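PDB 2XWG: sortase from Actinomyces oris, which is a class C sortase, probably a cysteine transpeptidase that joins pilin subunits during assembly of fimbriae at the bacterial surface. Local coordinates for residues M96-I110 against L163-L177. Residues are numbered along the deposited sequence; the frame is centred on the assembly and turned at random.
Sequences MDIDPVMARIVIPSI and LNQLKKGDVFYVSSL. With CA (calcium ion), chain G.
In the sortase beta-barrel, strand 103-107 pairs antiparallel with strand 171-176, so that Arg-104 faces Ser-175 and Val-106 faces Tyr-173 as hydrogen-bonded pairs. Arg-104 N reaches Ser-175 O at 2.9 Å, and Val-106 N reaches Tyr-173 O at 3.1 Å; both bonds are returned. On the face bearing Tyr-173, CG1 of Val-106 packs 3.7 Å from Tyr-173 CB, the two side chains running side by side, while Pro-108 CG meets the edge of the phenol ring near CE2. This pairing joins the two ends of the sheet's strand order and so closes the barrel; strand 112-118 flanks 103-107 on its other side. Inward, Ile-105 extends CG1 anti to its backbone N (chi1 -180°), and CD1 comes obliquely to within 4.1 Å of Phe-172 CD2, with Leu-210 and Val-208 of strand 206-214 nearby. Where strand 103-107 ends, Leu-166 CD2 lies 3.8 Å from Ile-107 CG2 and also touches Ile-110. Water 2 bridges Val-171 O to Ser-109 N and OG. At the other end, Met-96, bent at chi3 (76°), brings CE 3.6 Å from Leu-177 CD2, beside helix 55-68; adjacent Asp-97 binds calcium through OD1, with the Glu-58 carboxylate and His-94 main-chain O as further ligands.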
ATOM      1  N   MET A  96       9.754   9.987  -1.343  1.00 41.12           N
ATOM      2  CA  MET A  96       8.991   9.856  -2.573  1.00 40.14           C
ATOM      3  C   MET A  96       8.088  11.059  -2.855  1.00 44.37           C
ATOM      4  O   MET A  96       6.896  10.881  -3.125  1.00 40.19           O
ATOM      5  CB  MET A  96       8.171   8.575  -2.512  1.00 36.57           C
ATOM      6  CG  MET A  96       9.005   7.362  -2.187  1.00 32.82           C
ATOM      7  SD  MET A  96       8.108   5.813  -2.393  1.00 40.07           S
ATOM      8  CE  MET A  96       8.102   5.637  -4.176  1.00 34.39           C
ATOM      9  N   ASP A  97       8.660  12.268  -2.804  1.00 39.33           N
ATOM     10  CA  ASP A  97       7.876  13.504  -2.874  1.00 43.46           C
ATOM     11  C   ASP A  97       8.156  14.394  -4.104  1.00 49.68           C
ATOM     12  O   ASP A  97       7.783  15.577  -4.133  1.00 45.28           O
ATOM     13  CB  ASP A  97       8.001  14.317  -1.565  1.00 45.04           C
ATOM     14  CG  ASP A  97       9.303  15.146  -1.476  1.00 51.26           C
ATOM     15  OD1 ASP A  97      10.395  14.663  -1.885  1.00 49.46           O
ATOM     16  OD2 ASP A  97       9.226  16.298  -0.983  1.00 52.25           O
ATOM     17  N   ILE A  98       8.788  13.825  -5.124  1.00 46.35           N
ATOM     18  CA  ILE A  98       9.005  14.559  -6.365  1.00 48.48           C
ATOM     19  C   ILE A  98       7.690  15.044  -6.972  1.00 51.52           C
ATOM     20  O   ILE A  98       7.552  16.221  -7.295  1.00 53.73           O
ATOM     21  CB  ILE A  98       9.693  13.704  -7.425  1.00 52.92           C
ATOM     22  CG1 ILE A  98      10.986  13.102  -6.889  1.00 55.68           C
ATOM     23  CG2 ILE A  98       9.980  14.546  -8.649  1.00 56.49           C
ATOM     24  CD1 ILE A  98      11.635  12.110  -7.864  1.00 58.68           C
ATOM     25  N   ASP A  99       6.744  14.120  -7.154  1.00 54.01           N
ATOM     26  CA  ASP A  99       5.393  14.438  -7.632  1.00 51.53           C
ATOM     27  C   ASP A  99       4.409  14.344  -6.476  1.00 52.03           C
ATOM     28  O   ASP A  99       4.724  13.806  -5.402  1.00 51.41           O
ATOM     29  CB  ASP A  99       4.941  13.460  -8.720  1.00 54.98           C
ATOM     30  CG  ASP A  99       5.812  13.506  -9.963  1.00 63.37           C
ATOM     31  OD1 ASP A  99       6.101  14.634 -10.443  1.00 65.35           O
ATOM     32  OD2 ASP A  99       6.201  12.412 -10.460  1.00 59.46           O
ATOM     33  N   PRO A 100       3.196  14.862  -6.679  1.00 50.71           N
ATOM     34  CA  PRO A 100       2.237  14.781  -5.569  1.00 44.52           C
ATOM     35  C   PRO A 100       1.716  13.350  -5.417  1.00 39.96           C
ATOM     36  O   PRO A 100       1.223  12.967  -4.366  1.00 35.55           O
ATOM     37  CB  PRO A 100       1.127  15.746  -5.992  1.00 45.06           C
ATOM     38  CG  PRO A 100       1.786  16.647  -7.045  1.00 53.67           C
ATOM     39  CD  PRO A 100       2.724  15.723  -7.773  1.00 49.63           C
ATOM     40  N   VAL A 101       1.853  12.563  -6.478  1.00 40.68           N
ATOM     41  CA  VAL A 101       1.534  11.141  -6.445  1.00 33.24           C
ATOM     42  C   VAL A 101       2.763  10.336  -6.040  1.00 32.79           C
ATOM     43  O   VAL A 101       3.794  10.441  -6.672  1.00 42.20           O
ATOM     44  CB  VAL A 101       1.082  10.687  -7.816  1.00 29.14           C
ATOM     45  CG1 VAL A 101       0.956   9.195  -7.862  1.00 27.72           C
ATOM     46  CG2 VAL A 101      -0.237  11.354  -8.168  1.00 27.86           C
ATOM     47  N   MET A 102       2.670   9.537  -4.983  1.00 30.68           N
ATOM     48  CA  MET A 102       3.810   8.732  -4.565  1.00 27.15           C
ATOM     49  C   MET A 102       4.111   7.608  -5.574  1.00 31.96           C
ATOM     50  O   MET A 102       5.272   7.353  -5.928  1.00 32.66           O
ATOM     51  CB  MET A 102       3.583   8.194  -3.154  1.00 30.12           C
ATOM     52  CG  MET A 102       4.292   6.892  -2.846  1.00 29.51           C
ATOM     53  SD  MET A 102       4.037   6.279  -1.160  1.00 39.42           S
ATOM     54  CE  MET A 102       3.847   7.771  -0.224  1.00 34.11           C
ATOM     55  N   ALA A 103       3.063   6.958  -6.071  1.00 29.58           N
ATOM     56  CA  ALA A 103       3.216   5.834  -7.000  1.00 26.46           C
ATOM     57  C   ALA A 103       1.874   5.529  -7.670  1.00 26.14           C
ATOM     58  O   ALA A 103       0.854   6.164  -7.372  1.00 21.37           O
ATOM     59  CB  ALA A 103       3.731   4.603  -6.273  1.00 22.01           C
ATOM     60  N   ARG A 104       1.874   4.552  -8.568  1.00 31.23           N
ATOM     61  CA  ARG A 104       0.652   4.161  -9.265  1.00 29.96           C
ATOM     62  C   ARG A 104       0.475   2.663  -9.241  1.00 31.55           C
ATOM     63  O   ARG A 104       1.460   1.931  -9.366  1.00 33.29           O
ATOM     64  CB  ARG A 104       0.721   4.575 -10.721  1.00 29.45           C
ATOM     65  CG  ARG A 104       0.599   6.016 -10.918  1.00 33.51           C
ATOM     66  CD  ARG A 104      -0.147   6.266 -12.181  1.00 37.24           C
ATOM     67  NE  ARG A 104      -1.084   7.355 -11.959  1.00 44.15           N
ATOM     68  CZ  ARG A 104      -2.410   7.228 -11.878  1.00 41.17           C
ATOM     69  NH1 ARG A 104      -3.013   6.034 -12.036  1.00 38.71           N
ATOM     70  NH2 ARG A 104      -3.137   8.326 -11.659  1.00 42.86           N
ATOM     71  N   ILE A 105      -0.773   2.196  -9.149  1.00 23.08           N
ATOM     72  CA  ILE A 105      -1.029   0.764  -9.165  1.00 21.14           C
ATOM     73  C   ILE A 105      -2.038   0.417 -10.212  1.00 21.97           C
ATOM     74  O   ILE A 105      -3.015   1.128 -10.384  1.00 26.01           O
ATOM     75  CB  ILE A 105      -1.571   0.268  -7.828  1.00 25.18           C
ATOM     76  CG1 ILE A 105      -1.822  -1.245  -7.892  1.00 22.23           C
ATOM     77  CG2 ILE A 105      -2.852   1.002  -7.458  1.00 16.80           C
ATOM     78  CD1 ILE A 105      -1.994  -1.829  -6.540  1.00 18.51           C
ATOM     79  N   VAL A 106      -1.802  -0.678 -10.917  1.00 20.93           N
ATOM     80  CA  VAL A 106      -2.734  -1.153 -11.923  1.00 24.07           C
ATOM     81  C   VAL A 106      -2.941  -2.634 -11.677  1.00 27.83           C
ATOM     82  O   VAL A 106      -1.974  -3.394 -11.574  1.00 27.77           O
ATOM     83  CB  VAL A 106      -2.235  -0.916 -13.371  1.00 27.10           C
ATOM     84  CG1 VAL A 106      -0.895  -1.520 -13.553  1.00 29.15           C
ATOM     85  CG2 VAL A 106      -3.206  -1.531 -14.378  1.00 25.05           C
ATOM     86  N   ILE A 107      -4.205  -3.026 -11.518  1.00 27.45           N
ATOM     87  CA  ILE A 107      -4.590  -4.420 -11.282  1.00 23.83           C
ATOM     88  C   ILE A 107      -5.491  -4.718 -12.445  1.00 23.69           C
ATOM     89  O   ILE A 107      -6.694  -4.512 -12.368  1.00 24.62           O
ATOM     90  CB  ILE A 107      -5.366  -4.538  -9.993  1.00 21.21           C
ATOM     91  CG1 ILE A 107      -4.605  -3.823  -8.897  1.00 19.53           C
ATOM     92  CG2 ILE A 107      -5.571  -6.026  -9.602  1.00 26.33           C
ATOM     93  CD1 ILE A 107      -5.460  -3.399  -7.759  1.00 20.48           C
ATOM     94  N   PRO A 108      -4.902  -5.145 -13.559  1.00 21.31           N
ATOM     95  CA  PRO A 108      -5.610  -5.122 -14.832  1.00 20.77           C
ATOM     96  C   PRO A 108      -6.886  -5.896 -14.740  1.00 27.90           C
ATOM     97  O   PRO A 108      -7.909  -5.404 -15.214  1.00 31.29           O
ATOM     98  CB  PRO A 108      -4.667  -5.840 -15.779  1.00 27.73           C
ATOM     99  CG  PRO A 108      -3.361  -5.798 -15.127  1.00 28.30           C
ATOM    100  CD  PRO A 108      -3.546  -5.702 -13.668  1.00 22.02           C
ATOM    101  N   SER A 109      -6.843  -7.080 -14.132  1.00 28.28           N
ATOM    102  CA  SER A 109      -7.971  -8.015 -14.226  1.00 31.21           C
ATOM    103  C   SER A 109      -9.186  -7.570 -13.460  1.00 31.21           C
ATOM    104  O   SER A 109     -10.232  -8.209 -13.564  1.00 38.90           O
ATOM    105  CB  SER A 109      -7.586  -9.419 -13.763  1.00 33.65           C
ATOM    106  OG  SER A 109      -7.403  -9.463 -12.356  1.00 34.76           O
ATOM    107  N   ILE A 110      -9.047  -6.505 -12.667  1.00 26.93           N
ATOM    108  CA  ILE A 110     -10.203  -5.854 -12.055  1.00 25.21           C
ATOM    109  C   ILE A 110     -10.304  -4.363 -12.410  1.00 28.44           C
ATOM    110  O   ILE A 110     -11.041  -3.602 -11.781  1.00 22.78           O
ATOM    111  CB  ILE A 110     -10.277  -6.095 -10.544  1.00 25.80           C
ATOM    112  CG1 ILE A 110      -8.990  -5.712  -9.835  1.00 17.92           C
ATOM    113  CG2 ILE A 110     -10.548  -7.585 -10.274  1.00 29.52           C
ATOM    114  CD1 ILE A 110      -9.223  -5.369  -8.335  1.00 17.60           C
ATOM    115  N   LEU A 163     -11.660  -5.738  -5.046  1.00 27.59           N
ATOM    116  CA  LEU A 163     -10.534  -6.520  -4.566  1.00 27.08           C
ATOM    117  C   LEU A 163     -10.974  -7.966  -4.349  1.00 34.55           C
ATOM    118  O   LEU A 163     -10.189  -8.886  -4.567  1.00 42.51           O
ATOM    119  CB  LEU A 163      -9.976  -5.910  -3.273  1.00 30.76           C
ATOM    120  CG  LEU A 163      -8.449  -5.926  -3.153  1.00 27.34           C
ATOM    121  CD1 LEU A 163      -7.864  -5.238  -4.359  1.00 27.24           C
ATOM    122  CD2 LEU A 163      -7.989  -5.247  -1.883  1.00 27.02           C
ATOM    123  N   ASN A 164     -12.233  -8.166  -3.940  1.00 29.92           N
ATOM    124  CA  ASN A 164     -12.781  -9.508  -3.722  1.00 35.99           C
ATOM    125  C   ASN A 164     -12.967 -10.379  -4.970  1.00 37.62           C
ATOM    126  O   ASN A 164     -13.602 -11.421  -4.876  1.00 36.44           O
ATOM    127  CB  ASN A 164     -14.115  -9.427  -2.972  1.00 31.96           C
ATOM    128  CG  ASN A 164     -15.132  -8.566  -3.703  1.00 35.38           C
ATOM    129  OD1 ASN A 164     -14.994  -8.306  -4.896  1.00 35.69           O
ATOM    130  ND2 ASN A 164     -16.149  -8.111  -2.988  1.00 30.63           N
ATOM    131  N   GLN A 165     -12.451  -9.962  -6.130  1.00 30.29           N
ATOM    132  CA  GLN A 165     -12.513 -10.810  -7.322  1.00 34.23           C
ATOM    133  C   GLN A 165     -11.160 -11.422  -7.623  1.00 37.27           C
ATOM    134  O   GLN A 165     -11.041 -12.361  -8.421  1.00 40.48           O
ATOM    135  CB  GLN A 165     -13.018 -10.049  -8.537  1.00 32.97           C
ATOM    136  CG  GLN A 165     -14.429  -9.543  -8.367  1.00 35.74           C
ATOM    137  CD  GLN A 165     -14.865  -8.732  -9.549  1.00 41.00           C
ATOM    138  OE1 GLN A 165     -15.813  -7.931  -9.473  1.00 40.82           O
ATOM    139  NE2 GLN A 165     -14.151  -8.909 -10.663  1.00 37.16           N
ATOM    140  N   LEU A 166     -10.140 -10.901  -6.955  1.00 34.01           N
ATOM    141  CA  LEU A 166      -8.784 -11.390  -7.155  1.00 39.07           C
ATOM    142  C   LEU A 166      -8.645 -12.804  -6.599  1.00 41.28           C
ATOM    143  O   LEU A 166      -9.261 -13.121  -5.586  1.00 38.40           O
ATOM    144  CB  LEU A 166      -7.789 -10.461  -6.452  1.00 34.30           C
ATOM    145  CG  LEU A 166      -7.505  -9.086  -7.095  1.00 33.54           C
ATOM    146  CD1 LEU A 166      -6.342  -8.438  -6.389  1.00 28.35           C
ATOM    147  CD2 LEU A 166      -7.178  -9.241  -8.532  1.00 26.97           C
ATOM    148  N   LYS A 167      -7.837 -13.636  -7.257  1.00 46.25           N
ATOM    149  CA  LYS A 167      -7.391 -14.903  -6.674  1.00 50.51           C
ATOM    150  C   LYS A 167      -5.879 -15.111  -6.858  1.00 52.91           C
ATOM    151  O   LYS A 167      -5.203 -14.303  -7.512  1.00 51.86           O
ATOM    152  CB  LYS A 167      -8.203 -16.100  -7.213  1.00 55.17           C
ATOM    153  CG  LYS A 167      -8.007 -16.417  -8.694  1.00 56.32           C
ATOM    154  CD  LYS A 167      -9.012 -15.692  -9.583  1.00 59.32           C
ATOM    155  CE  LYS A 167     -10.454 -16.108  -9.303  1.00 60.17           C
ATOM    156  NZ  LYS A 167     -10.783 -17.538  -9.655  1.00 69.11           N
ATOM    157  N   LYS A 168      -5.340 -16.179  -6.273  1.00 47.35           N
ATOM    158  CA  LYS A 168      -3.896 -16.427  -6.344  1.00 50.75           C
ATOM    159  C   LYS A 168      -3.422 -16.531  -7.803  1.00 47.44           C
ATOM    160  O   LYS A 168      -4.162 -16.981  -8.671  1.00 48.55           O
ATOM    161  CB  LYS A 168      -3.501 -17.669  -5.515  1.00 56.22           C
ATOM    162  CG  LYS A 168      -3.765 -17.523  -4.000  1.00 57.00           C
ATOM    163  CD  LYS A 168      -3.464 -18.802  -3.188  1.00 60.36           C
ATOM    164  CE  LYS A 168      -4.296 -18.818  -1.882  1.00 68.03           C
ATOM    165  NZ  LYS A 168      -3.538 -19.255  -0.664  1.00 64.91           N
ATOM    166  N   GLY A 169      -2.205 -16.077  -8.078  1.00 50.28           N
ATOM    167  CA  GLY A 169      -1.712 -16.043  -9.445  1.00 53.44           C
ATOM    168  C   GLY A 169      -2.147 -14.819 -10.247  1.00 52.53           C
ATOM    169  O   GLY A 169      -1.630 -14.559 -11.351  1.00 49.57           O
ATOM    170  N   ASP A 170      -3.120 -14.079  -9.720  1.00 49.97           N
ATOM    171  CA  ASP A 170      -3.458 -12.790 -10.311  1.00 47.78           C
ATOM    172  C   ASP A 170      -2.293 -11.814 -10.106  1.00 44.41           C
ATOM    173  O   ASP A 170      -1.510 -11.915  -9.154  1.00 41.25           O
ATOM    174  CB  ASP A 170      -4.779 -12.223  -9.768  1.00 44.67           C
ATOM    175  CG  ASP A 170      -5.994 -12.722 -10.546  1.00 50.71           C
ATOM    176  OD1 ASP A 170      -5.818 -13.096 -11.731  1.00 53.39           O
ATOM    177  OD2 ASP A 170      -7.121 -12.744  -9.983  1.00 48.88           O
ATOM    178  N   VAL A 171      -2.189 -10.869 -11.022  1.00 39.94           N
ATOM    179  CA  VAL A 171      -1.009 -10.046 -11.118  1.00 36.69           C
ATOM    180  C   VAL A 171      -1.380  -8.591 -10.905  1.00 34.00           C
ATOM    181  O   VAL A 171      -2.462  -8.179 -11.307  1.00 31.51           O
ATOM    182  CB  VAL A 171      -0.405 -10.258 -12.500  1.00 35.20           C
ATOM    183  CG1 VAL A 171      -0.053  -8.959 -13.142  1.00 38.33           C
ATOM    184  CG2 VAL A 171       0.787 -11.191 -12.401  1.00 39.77           C
ATOM    185  N   PHE A 172      -0.518  -7.839 -10.216  1.00 33.69           N
ATOM    186  CA  PHE A 172      -0.577  -6.370 -10.222  1.00 29.31           C
ATOM    187  C   PHE A 172       0.793  -5.730 -10.340  1.00 31.55           C
ATOM    188  O   PHE A 172       1.814  -6.382 -10.097  1.00 31.38           O
ATOM    189  CB  PHE A 172      -1.333  -5.778  -9.023  1.00 27.14           C
ATOM    190  CG  PHE A 172      -0.773  -6.140  -7.679  1.00 25.28           C
ATOM    191  CD1 PHE A 172      -1.236  -7.268  -6.995  1.00 29.25           C
ATOM    192  CD2 PHE A 172       0.144  -5.328  -7.065  1.00 22.88           C
ATOM    193  CE1 PHE A 172      -0.761  -7.591  -5.746  1.00 24.52           C
ATOM    194  CE2 PHE A 172       0.641  -5.638  -5.814  1.00 25.35           C
ATOM    195  CZ  PHE A 172       0.189  -6.779  -5.149  1.00 31.62           C
ATOM    196  N   TYR A 173       0.804  -4.448 -10.715  1.00 29.56           N
ATOM    197  CA  TYR A 173       2.043  -3.725 -10.972  1.00 29.15           C
ATOM    198  C   TYR A 173       2.048  -2.435 -10.214  1.00 27.14           C
ATOM    199  O   TYR A 173       1.076  -1.707 -10.248  1.00 28.48           O
ATOM    200  CB  TYR A 173       2.143  -3.368 -12.434  1.00 26.16           C
ATOM    201  CG  TYR A 173       2.088  -4.542 -13.360  1.00 31.79           C
ATOM    202  CD1 TYR A 173       3.239  -5.195 -13.743  1.00 32.23           C
ATOM    203  CD2 TYR A 173       0.880  -4.985 -13.877  1.00 32.66           C
ATOM    204  CE1 TYR A 173       3.203  -6.267 -14.614  1.00 34.77           C
ATOM    205  CE2 TYR A 173       0.831  -6.046 -14.762  1.00 34.64           C
ATOM    206  CZ  TYR A 173       2.000  -6.679 -15.126  1.00 40.41           C
ATOM    207  OH  TYR A 173       1.962  -7.750 -15.996  1.00 46.30           O
ATOM    208  N   VAL A 174       3.159  -2.128  -9.564  1.00 34.08           N
ATOM    209  CA  VAL A 174       3.304  -0.875  -8.845  1.00 34.63           C
ATOM    210  C   VAL A 174       4.442  -0.045  -9.474  1.00 38.35           C
ATOM    211  O   VAL A 174       5.609  -0.394  -9.314  1.00 43.35           O
ATOM    212  CB  VAL A 174       3.591  -1.148  -7.369  1.00 32.73           C
ATOM    213  CG1 VAL A 174       3.733   0.156  -6.594  1.00 32.92           C
ATOM    214  CG2 VAL A 174       2.485  -2.016  -6.779  1.00 31.89           C
ATOM    215  N   SER A 175       4.102   1.021 -10.202  1.00 24.03           N
ATOM    216  CA  SER A 175       5.106   1.922 -10.793  1.00 31.49           C
ATOM    217  C   SER A 175       5.438   3.146  -9.937  1.00 29.27           C
ATOM    218  O   SER A 175       4.545   3.827  -9.442  1.00 29.24           O
ATOM    219  CB  SER A 175       4.661   2.388 -12.175  1.00 26.45           C
ATOM    220  OG  SER A 175       4.593   1.273 -13.041  1.00 32.37           O
ATOM    221  N   SER A 176       6.727   3.415  -9.757  1.00 31.42           N
ATOM    222  CA  SER A 176       7.178   4.622  -9.068  1.00 32.67           C
ATOM    223  C   SER A 176       8.639   4.869  -9.378  1.00 36.99           C
ATOM    224  O   SER A 176       9.386   3.932  -9.650  1.00 36.13           O
ATOM    225  CB  SER A 176       7.027   4.488  -7.557  1.00 34.11           C
ATOM    226  OG  SER A 176       7.945   3.526  -7.063  1.00 35.83           O
ATOM    227  N   LEU A 177       9.047   6.137  -9.332  1.00 38.36           N
ATOM    228  CA  LEU A 177      10.441   6.497  -9.549  1.00 34.75           C
ATOM    229  C   LEU A 177      11.062   5.731 -10.735  1.00 38.63           C
ATOM    230  O   LEU A 177      12.061   5.032 -10.590  1.00 39.34           O
ATOM    231  CB  LEU A 177      11.234   6.263  -8.262  1.00 38.48           C
ATOM    232  CG  LEU A 177      11.168   7.341  -7.171  1.00 37.67           C
ATOM    233  CD1 LEU A 177      10.025   8.312  -7.384  1.00 37.36           C
ATOM    234  CD2 LEU A 177      11.081   6.701  -5.805  1.00 40.17           C
TER
HETATM  235 CA    CA G1287      12.815  13.281  -1.143  1.00 72.51          CA
HETATM  236  O   HOH W   1       2.194   0.703 -12.475  1.00 29.81           O
HETATM  237  O   HOH W   2      -4.915  -8.444 -12.489  1.00 36.06           O